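PDB 3FOJ: uncharacterized protein, which is of unknown function but has a rhodanese-like domain, a fold used by sulfurtransferases and related to that of some phosphatases. Local coordinates for residues T7-K12 with N17-V22; N44-N49 with V73-Q78. All coordinates share one frame; numbering follows the deposited sequence.

Contact 1 of 2, residues T7-K12 with N17-V22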
ATOM      1  N   THR A   7     -10.206   2.320  -7.785  1.00 14.03           N
ATOM      2  CA  THR A   7     -10.918   1.597  -8.825  1.00 15.19           C
ATOM      3  C   THR A   7      -9.900   0.869  -9.697  1.00 14.75           C
ATOM      4  O   THR A   7     -10.106  -0.287 -10.072  1.00 13.84           O
ATOM      5  CB  THR A   7     -11.758   2.557  -9.693  1.00 15.62           C
ATOM      6  OG1 THR A   7     -12.804   3.121  -8.892  1.00 19.28           O
ATOM      7  CG2 THR A   7     -12.372   1.818 -10.876  1.00 17.57           C
ATOM      8  N   GLU A   8      -8.797   1.547 -10.004  1.00 15.08           N
ATOM      9  CA  GLU A   8      -7.738   0.952 -10.814  1.00 15.13           C
ATOM     10  C   GLU A   8      -7.076  -0.189 -10.053  1.00 14.67           C
ATOM     11  O   GLU A   8      -6.733  -1.215 -10.635  1.00 15.52           O
ATOM     12  CB  GLU A   8      -6.659   1.977 -11.152  1.00 16.05           C
ATOM     13  CG  GLU A   8      -7.099   3.137 -12.003  1.00 21.01           C
ATOM     14  CD  GLU A   8      -5.917   3.990 -12.414  1.00 23.26           C
ATOM     15  OE1 GLU A   8      -5.152   3.552 -13.301  1.00 27.94           O
ATOM     16  OE2 GLU A   8      -5.743   5.084 -11.840  1.00 21.74           O
ATOM     17  N   LEU A   9      -6.885   0.000  -8.752  1.00 13.79           N
ATOM     18  CA  LEU A   9      -6.256  -1.029  -7.934  1.00 13.29           C
ATOM     19  C   LEU A   9      -7.102  -2.296  -7.890  1.00 13.37           C
ATOM     20  O   LEU A   9      -6.570  -3.399  -7.992  1.00 13.13           O
ATOM     21  CB  LEU A   9      -6.018  -0.521  -6.509  1.00 13.86           C
ATOM     22  CG  LEU A   9      -5.318  -1.510  -5.565  1.00 13.47           C
ATOM     23  CD1 LEU A   9      -3.953  -1.899  -6.121  1.00 14.99           C
ATOM     24  CD2 LEU A   9      -5.175  -0.882  -4.190  1.00 15.98           C
ATOM     25  N   LYS A  10      -8.414  -2.143  -7.739  1.00 13.68           N
ATOM     26  CA  LYS A  10      -9.292  -3.311  -7.691  1.00 13.96           C
ATOM     27  C   LYS A  10      -9.289  -4.071  -9.014  1.00 15.31           C
ATOM     28  O   LYS A  10      -9.298  -5.302  -9.026  1.00 15.62           O
ATOM     29  CB  LYS A  10     -10.725  -2.905  -7.326  1.00 12.54           C
ATOM     30  CG  LYS A  10     -10.882  -2.480  -5.871  1.00 11.76           C
ATOM     31  CD  LYS A  10     -12.317  -2.131  -5.521  1.00 13.72           C
ATOM     32  CE  LYS A  10     -12.422  -1.672  -4.075  1.00 12.90           C
ATOM     33  NZ  LYS A  10     -13.778  -1.172  -3.721  1.00 13.63           N
ATOM     34  N   GLU A  11      -9.271  -3.345 -10.127  1.00 16.27           N
ATOM     35  CA  GLU A  11      -9.264  -4.001 -11.430  1.00 17.97           C
ATOM     36  C   GLU A  11      -7.980  -4.793 -11.642  1.00 17.15           C
ATOM     37  O   GLU A  11      -7.928  -5.683 -12.489  1.00 16.87           O
ATOM     38  CB  GLU A  11      -9.446  -2.979 -12.554  1.00 20.29           C
ATOM     39  CG  GLU A  11     -10.858  -2.420 -12.645  1.00 25.44           C
ATOM     40  CD  GLU A  11     -11.104  -1.659 -13.936  1.00 28.73           C
ATOM     41  OE1 GLU A  11     -10.896  -2.244 -15.019  1.00 32.21           O
ATOM     42  OE2 GLU A  11     -11.512  -0.483 -13.866  1.00 32.09           O
ATOM     43  N   LYS A  12      -6.948  -4.470 -10.866  1.00 17.92           N
ATOM     44  CA  LYS A  12      -5.672  -5.168 -10.965  1.00 18.88           C
ATOM     45  C   LYS A  12      -5.832  -6.625 -10.539  1.00 19.35           C
ATOM     46  O   LYS A  12      -5.025  -7.478 -10.901  1.00 18.65           O
ATOM     47  CB  LYS A  12      -4.623  -4.484 -10.085  1.00 21.67           C
ATOM     48  CG  LYS A  12      -4.130  -3.145 -10.613  1.00 25.13           C
ATOM     49  CD  LYS A  12      -3.221  -3.321 -11.816  1.00 28.20           C
ATOM     50  CE  LYS A  12      -2.591  -2.000 -12.228  1.00 30.24           C
ATOM     51  NZ  LYS A  12      -1.600  -2.178 -13.325  1.00 30.76           N
ATOM     52  N   ASN A  17      -0.942 -11.616 -12.660  1.00 31.57           N
ATOM     53  CA  ASN A  17      -0.334 -11.837 -11.352  1.00 31.29           C
ATOM     54  C   ASN A  17      -0.754 -10.798 -10.318  1.00 29.92           C
ATOM     55  O   ASN A  17      -1.053  -9.655 -10.658  1.00 29.30           O
ATOM     56  CB  ASN A  17       1.192 -11.827 -11.478  1.00 33.25           C
ATOM     57  CG  ASN A  17       1.710 -12.912 -12.400  1.00 34.68           C
ATOM     58  OD1 ASN A  17       1.547 -14.102 -12.131  1.00 36.17           O
ATOM     59  ND2 ASN A  17       2.338 -12.506 -13.499  1.00 36.35           N
ATOM     60  N   PRO A  18      -0.775 -11.187  -9.032  1.00 28.59           N
ATOM     61  CA  PRO A  18      -1.159 -10.260  -7.965  1.00 27.10           C
ATOM     62  C   PRO A  18      -0.079  -9.205  -7.751  1.00 25.67           C
ATOM     63  O   PRO A  18       1.109  -9.491  -7.880  1.00 25.51           O
ATOM     64  CB  PRO A  18      -1.322 -11.178  -6.757  1.00 27.64           C
ATOM     65  CG  PRO A  18      -0.287 -12.232  -7.010  1.00 28.71           C
ATOM     66  CD  PRO A  18      -0.474 -12.523  -8.484  1.00 28.72           C
ATOM     67  N   VAL A  19      -0.494  -7.984  -7.436  1.00 23.44           N
ATOM     68  CA  VAL A  19       0.459  -6.905  -7.204  1.00 21.26           C
ATOM     69  C   VAL A  19       0.882  -6.853  -5.743  1.00 19.66           C
ATOM     70  O   VAL A  19       0.192  -7.376  -4.863  1.00 20.01           O
ATOM     71  CB  VAL A  19      -0.131  -5.531  -7.592  1.00 21.61           C
ATOM     72  CG1 VAL A  19      -0.431  -5.494  -9.082  1.00 22.21           C
ATOM     73  CG2 VAL A  19      -1.387  -5.258  -6.778  1.00 21.27           C
ATOM     74  N   ASN A  20       2.027  -6.225  -5.495  1.00 16.59           N
ATOM     75  CA  ASN A  20       2.555  -6.082  -4.144  1.00 15.33           C
ATOM     76  C   ASN A  20       1.893  -4.881  -3.480  1.00 14.94           C
ATOM     77  O   ASN A  20       2.031  -3.757  -3.956  1.00 14.74           O
ATOM     78  CB  ASN A  20       4.061  -5.838  -4.186  1.00 16.20           C
ATOM     79  CG  ASN A  20       4.823  -6.956  -4.869  1.00 18.74           C
ATOM     80  OD1 ASN A  20       5.842  -6.714  -5.514  1.00 21.49           O
ATOM     81  ND2 ASN A  20       4.349  -8.184  -4.714  1.00 17.74           N
ATOM     82  N   ILE A  21       1.179  -5.122  -2.385  1.00 12.52           N
ATOM     83  CA  ILE A  21       0.514  -4.052  -1.653  1.00 11.62           C
ATOM     84  C   ILE A  21       1.085  -3.974  -0.242  1.00 11.22           C
ATOM     85  O   ILE A  21       1.279  -5.001   0.405  1.00 11.34           O
ATOM     86  CB  ILE A  21      -1.006  -4.303  -1.531  1.00 12.10           C
ATOM     87  CG1 ILE A  21      -1.645  -4.325  -2.919  1.00 13.65           C
ATOM     88  CG2 ILE A  21      -1.645  -3.232  -0.651  1.00 13.49           C
ATOM     89  CD1 ILE A  21      -3.103  -4.733  -2.906  1.00 16.59           C
ATOM     90  N   VAL A  22       1.364  -2.755   0.217  1.00  8.77           N
ATOM     91  CA  VAL A  22       1.877  -2.525   1.563  1.00 10.85           C
ATOM     92  C   VAL A  22       0.927  -1.556   2.271  1.00  9.87           C
ATOM     93  O   VAL A  22       0.747  -0.411   1.839  1.00 10.26           O
ATOM     94  CB  VAL A  22       3.307  -1.921   1.553  1.00  9.14           C
ATOM     95  CG1 VAL A  22       3.771  -1.659   2.980  1.00 11.21           C
ATOM     96  CG2 VAL A  22       4.272  -2.869   0.850  1.00 12.22           C
TER
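Helix 6-11, with Lys12 just after it, and the chain leading into strand 20-23 are nearest at Lys12 and Val19, whose CA atoms are 7.4 Å apart, so that side chains alone bridge the gap. The pair packs a short helix against a sheet strand of the rhodanese-like alpha/beta fold: the helix turns back through a few loop residues into a strand inside the parallel sheet and rests against that strand's beginning.

Leu9 carries the helical side. Its CB leaves the helix obliquely to the strand, but with CG anti to the backbone N (chi1 -178°) the isobutyl group swings across and carries its CD1 methyl over to the strand. One methyl serves two neighbours: CD1 of Leu9 lies 4.3 Å from CG2 of Val19 and 4.4 Å from CD1 of Ile21. Val19 and Ile21, two residues apart, both direct their side chains at the helix, while Val22 packs on Tyr59 and Ile61 of strand 58-62. A branched, wholly apolar leucine suits the buried helical position, and beta-branched residues suit the extended chain opposite. The packing is light, with all contacts beyond 4 Å and about 161 Å² buried in total.

Ile21 also touches Ile35 and Ala38, and Val19 reaches Tyr60. On the helix, Lys10 gives its NZ to the carbonyl O of Phe93 and makes a cation-pi contact with that ring.

Lys12 suits the border because its CB can touch Val19 while the rest of the chain takes the ammonium group clear of the strand. The backbone N of Lys12 bonds to the carbonyl O of Leu9 at 3.1 Å, and its CB rests 4.4 Å from CG1 of Val19.

Contact 2 of 2, residues N44-N49 with V73-Q78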
ATOM      1  N   ASN A  44       5.605   4.438  10.610  1.00 14.89           N
ATOM      2  CA  ASN A  44       6.715   4.759  11.498  1.00 16.03           C
ATOM      3  C   ASN A  44       7.883   3.789  11.385  1.00 15.31           C
ATOM      4  O   ASN A  44       9.031   4.158  11.635  1.00 16.95           O
ATOM      5  CB  ASN A  44       6.240   4.786  12.954  1.00 17.28           C
ATOM      6  CG  ASN A  44       7.320   5.263  13.904  1.00 18.54           C
ATOM      7  OD1 ASN A  44       7.700   6.433  13.883  1.00 20.81           O
ATOM      8  ND2 ASN A  44       7.833   4.354  14.731  1.00 18.19           N
ATOM      9  N   SER A  45       7.591   2.549  11.015  1.00 14.32           N
ATOM     10  CA  SER A  45       8.626   1.529  10.908  0.50 12.95           C
ATOM     11  C   SER A  45       9.198   1.351   9.510  1.00 12.84           C
ATOM     12  O   SER A  45      10.101   0.547   9.316  1.00 12.83           O
ATOM     13  CB  SER A  45       8.082   0.185  11.398  0.50 12.44           C
ATOM     14  OG  SER A  45       6.973  -0.221  10.622  0.50 14.33           O
ATOM     15  N   ILE A  46       8.681   2.089   8.534  1.00 12.66           N
ATOM     16  CA  ILE A  46       9.174   1.957   7.168  1.00 12.44           C
ATOM     17  C   ILE A  46      10.694   2.155   7.035  1.00 12.52           C
ATOM     18  O   ILE A  46      11.360   1.387   6.341  1.00 12.58           O
ATOM     19  CB  ILE A  46       8.405   2.917   6.212  1.00 12.26           C
ATOM     20  CG1 ILE A  46       7.021   2.330   5.899  1.00 11.65           C
ATOM     21  CG2 ILE A  46       9.209   3.151   4.932  1.00 13.00           C
ATOM     22  CD1 ILE A  46       7.046   1.084   5.020  1.00 12.26           C
ATOM     23  N   PRO A  47      11.266   3.177   7.696  1.00 12.35           N
ATOM     24  CA  PRO A  47      12.717   3.390   7.589  1.00 13.47           C
ATOM     25  C   PRO A  47      13.578   2.206   8.034  1.00 13.95           C
ATOM     26  O   PRO A  47      14.695   2.022   7.543  1.00 15.48           O
ATOM     27  CB  PRO A  47      12.943   4.628   8.449  1.00 12.43           C
ATOM     28  CG  PRO A  47      11.687   5.402   8.227  1.00 12.89           C
ATOM     29  CD  PRO A  47      10.621   4.330   8.348  1.00 13.17           C
ATOM     30  N   ASP A  48      13.061   1.407   8.961  1.00 13.28           N
ATOM     31  CA  ASP A  48      13.801   0.250   9.460  1.00 14.31           C
ATOM     32  C   ASP A  48      13.450  -1.040   8.731  1.00 14.37           C
ATOM     33  O   ASP A  48      13.952  -2.108   9.078  1.00 15.46           O
ATOM     34  CB  ASP A  48      13.548   0.062  10.961  1.00 16.39           C
ATOM     35  CG  ASP A  48      14.320   1.049  11.813  1.00 20.48           C
ATOM     36  OD1 ASP A  48      15.565   1.086  11.704  1.00 23.79           O
ATOM     37  OD2 ASP A  48      13.687   1.782  12.599  1.00 22.97           O
ATOM     38  N   ASN A  49      12.599  -0.948   7.715  1.00 12.46           N
ATOM     39  CA  ASN A  49      12.198  -2.137   6.973  1.00 13.20           C
ATOM     40  C   ASN A  49      12.452  -2.047   5.474  1.00 13.32           C
ATOM     41  O   ASN A  49      11.745  -2.667   4.682  1.00 14.05           O
ATOM     42  CB  ASN A  49      10.720  -2.434   7.238  1.00 14.46           C
ATOM     43  CG  ASN A  49      10.484  -2.980   8.632  1.00 15.29           C
ATOM     44  OD1 ASN A  49      10.602  -4.182   8.868  1.00 18.29           O
ATOM     45  ND2 ASN A  49      10.173  -2.094   9.570  1.00 16.20           N
ATOM     46  N   VAL A  73       5.553   6.818  -0.190  1.00  8.77           N
ATOM     47  CA  VAL A  73       5.983   6.589  -1.564  1.00  9.13           C
ATOM     48  C   VAL A  73       7.197   7.458  -1.889  1.00  9.15           C
ATOM     49  O   VAL A  73       8.176   6.969  -2.440  1.00  9.69           O
ATOM     50  CB  VAL A  73       4.839   6.879  -2.565  1.00  8.15           C
ATOM     51  CG1 VAL A  73       5.367   6.868  -4.003  1.00  9.94           C
ATOM     52  CG2 VAL A  73       3.749   5.822  -2.406  1.00  9.35           C
ATOM     53  N   GLN A  74       7.136   8.739  -1.538  1.00 10.10           N
ATOM     54  CA  GLN A  74       8.256   9.642  -1.796  1.00 11.68           C
ATOM     55  C   GLN A  74       9.504   9.158  -1.063  1.00 11.56           C
ATOM     56  O   GLN A  74      10.604   9.152  -1.620  1.00 13.18           O
ATOM     57  CB  GLN A  74       7.913  11.064  -1.352  1.00 12.85           C
ATOM     58  CG  GLN A  74       6.886  11.754  -2.235  1.00 18.52           C
ATOM     59  CD  GLN A  74       6.723  13.219  -1.895  1.00 22.15           C
ATOM     60  OE1 GLN A  74       6.278  13.571  -0.803  1.00 26.18           O
ATOM     61  NE2 GLN A  74       7.088  14.087  -2.832  1.00 23.76           N
ATOM     62  N   TYR A  75       9.327   8.743   0.186  1.00 11.19           N
ATOM     63  CA  TYR A  75      10.440   8.246   0.977  1.00 11.77           C
ATOM     64  C   TYR A  75      11.049   7.012   0.312  1.00 11.41           C
ATOM     65  O   TYR A  75      12.267   6.910   0.162  1.00 12.29           O
ATOM     66  CB  TYR A  75       9.964   7.891   2.387  1.00 11.43           C
ATOM     67  CG  TYR A  75      11.060   7.347   3.262  1.00 11.32           C
ATOM     68  CD1 TYR A  75      11.999   8.197   3.849  1.00 12.90           C
ATOM     69  CD2 TYR A  75      11.193   5.978   3.465  1.00 11.30           C
ATOM     70  CE1 TYR A  75      13.042   7.691   4.612  1.00 14.50           C
ATOM     71  CE2 TYR A  75      12.233   5.461   4.226  1.00 14.39           C
ATOM     72  CZ  TYR A  75      13.155   6.322   4.794  1.00 14.82           C
ATOM     73  OH  TYR A  75      14.192   5.812   5.533  1.00 18.46           O
ATOM     74  N   LEU A  76      10.197   6.072  -0.092  1.00  9.38           N
ATOM     75  CA  LEU A  76      10.675   4.857  -0.739  1.00 10.04           C
ATOM     76  C   LEU A  76      11.426   5.160  -2.035  1.00 10.03           C
ATOM     77  O   LEU A  76      12.517   4.638  -2.257  1.00 10.89           O
ATOM     78  CB  LEU A  76       9.505   3.906  -1.013  1.00 10.45           C
ATOM     79  CG  LEU A  76       8.881   3.298   0.248  1.00 10.35           C
ATOM     80  CD1 LEU A  76       7.668   2.475  -0.139  1.00 11.29           C
ATOM     81  CD2 LEU A  76       9.906   2.428   0.978  1.00 12.95           C
ATOM     82  N   GLU A  77      10.854   6.011  -2.885  1.00  9.88           N
ATOM     83  CA  GLU A  77      11.506   6.358  -4.147  1.00 11.73           C
ATOM     84  C   GLU A  77      12.873   7.002  -3.917  1.00 11.52           C
ATOM     85  O   GLU A  77      13.817   6.758  -4.670  1.00 11.94           O
ATOM     86  CB  GLU A  77      10.621   7.303  -4.969  1.00 11.43           C
ATOM     87  CG  GLU A  77       9.417   6.638  -5.644  1.00 11.09           C
ATOM     88  CD  GLU A  77       9.785   5.833  -6.889  1.00 11.94           C
ATOM     89  OE1 GLU A  77      10.891   6.027  -7.444  1.00 15.21           O
ATOM     90  OE2 GLU A  77       8.952   5.013  -7.329  1.00 13.62           O
ATOM     91  N   GLN A  78      12.982   7.812  -2.870  1.00 10.92           N
ATOM     92  CA  GLN A  78      14.242   8.478  -2.551  1.00 13.10           C
ATOM     93  C   GLN A  78      15.249   7.514  -1.925  1.00 12.93           C
ATOM     94  O   GLN A  78      16.379   7.890  -1.604  1.00 14.56           O
ATOM     95  CB  GLN A  78      13.979   9.685  -1.641  1.00 12.09           C
ATOM     96  CG  GLN A  78      13.127  10.754  -2.328  1.00 13.28           C
ATOM     97  CD  GLN A  78      12.839  11.967  -1.464  1.00 14.70           C
ATOM     98  OE1 GLN A  78      11.993  12.795  -1.808  1.00 18.06           O
ATOM     99  NE2 GLN A  78      13.541  12.084  -0.345  1.00 17.95           N
TER
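Segment 44-49, a compact turn in the loop between strands 39-40 and 58-62, lies beside the last turns of helix 67-77, with CA atoms 8.5 Å apart at Pro47 and Tyr75 and 8.6 Å apart at Ile46 and Leu76. In this rhodanese-like domain the contact lays the loop against a helix that packs on the parallel sheet.

Tyr75 spans most of the gap. Its CG stands anti to the backbone N (chi1 179°), which sends the ring out from the helix to the loop. The ring slides past Ile46, whose CG2 is 3.8 Å from CD2 of Tyr75, and crosses Pro47 at about a right angle, with CG of Pro47 3.8 Å from CZ of Tyr75. Farther out, OH of Tyr75 lies 3.4 Å from CB of Pro47. CG2 of Ile46 also meets CD2 of Leu76 at 4.1 Å; Leu76 continues inward to Ile61, Ala83 and Phe53.

The turn is braced from within. ND2 of Asn49 donates to the carbonyl O of Ser45 at 2.7 Å, and the backbone N of Asp48 reaches the same oxygen from the opposite face of its plane.

Ile46 and Leu76, both apolar, suit the buried side, and the ring of Pro47 gives the tyrosine a rigid apolar partner at the exposed border. Shape and apolar contact therefore hold the segments together, while tyrosine extends that surface outward and ends in a polar hydroxyl.

How the contacts relate
From the N terminus, the chain runs through helix 6-11 and closes contact 1 almost at once, the four residues between its segments forming a short loop that returns to strand 20-23. It then passes through helix 27-30 and strand 39-40, at one border of the parallel sheet, before contact 2 opens. That contact closes a longer loop of 23 residues, which takes in strand 58-62 and the start of helix 67-77. The two are in series, neither nested nor crossed, and their centres lie 20 Å apart on opposite sides of the chain's centre. Contact 1 ties a helix to a sheet strand; contact 2 ties a connecting loop to a helix.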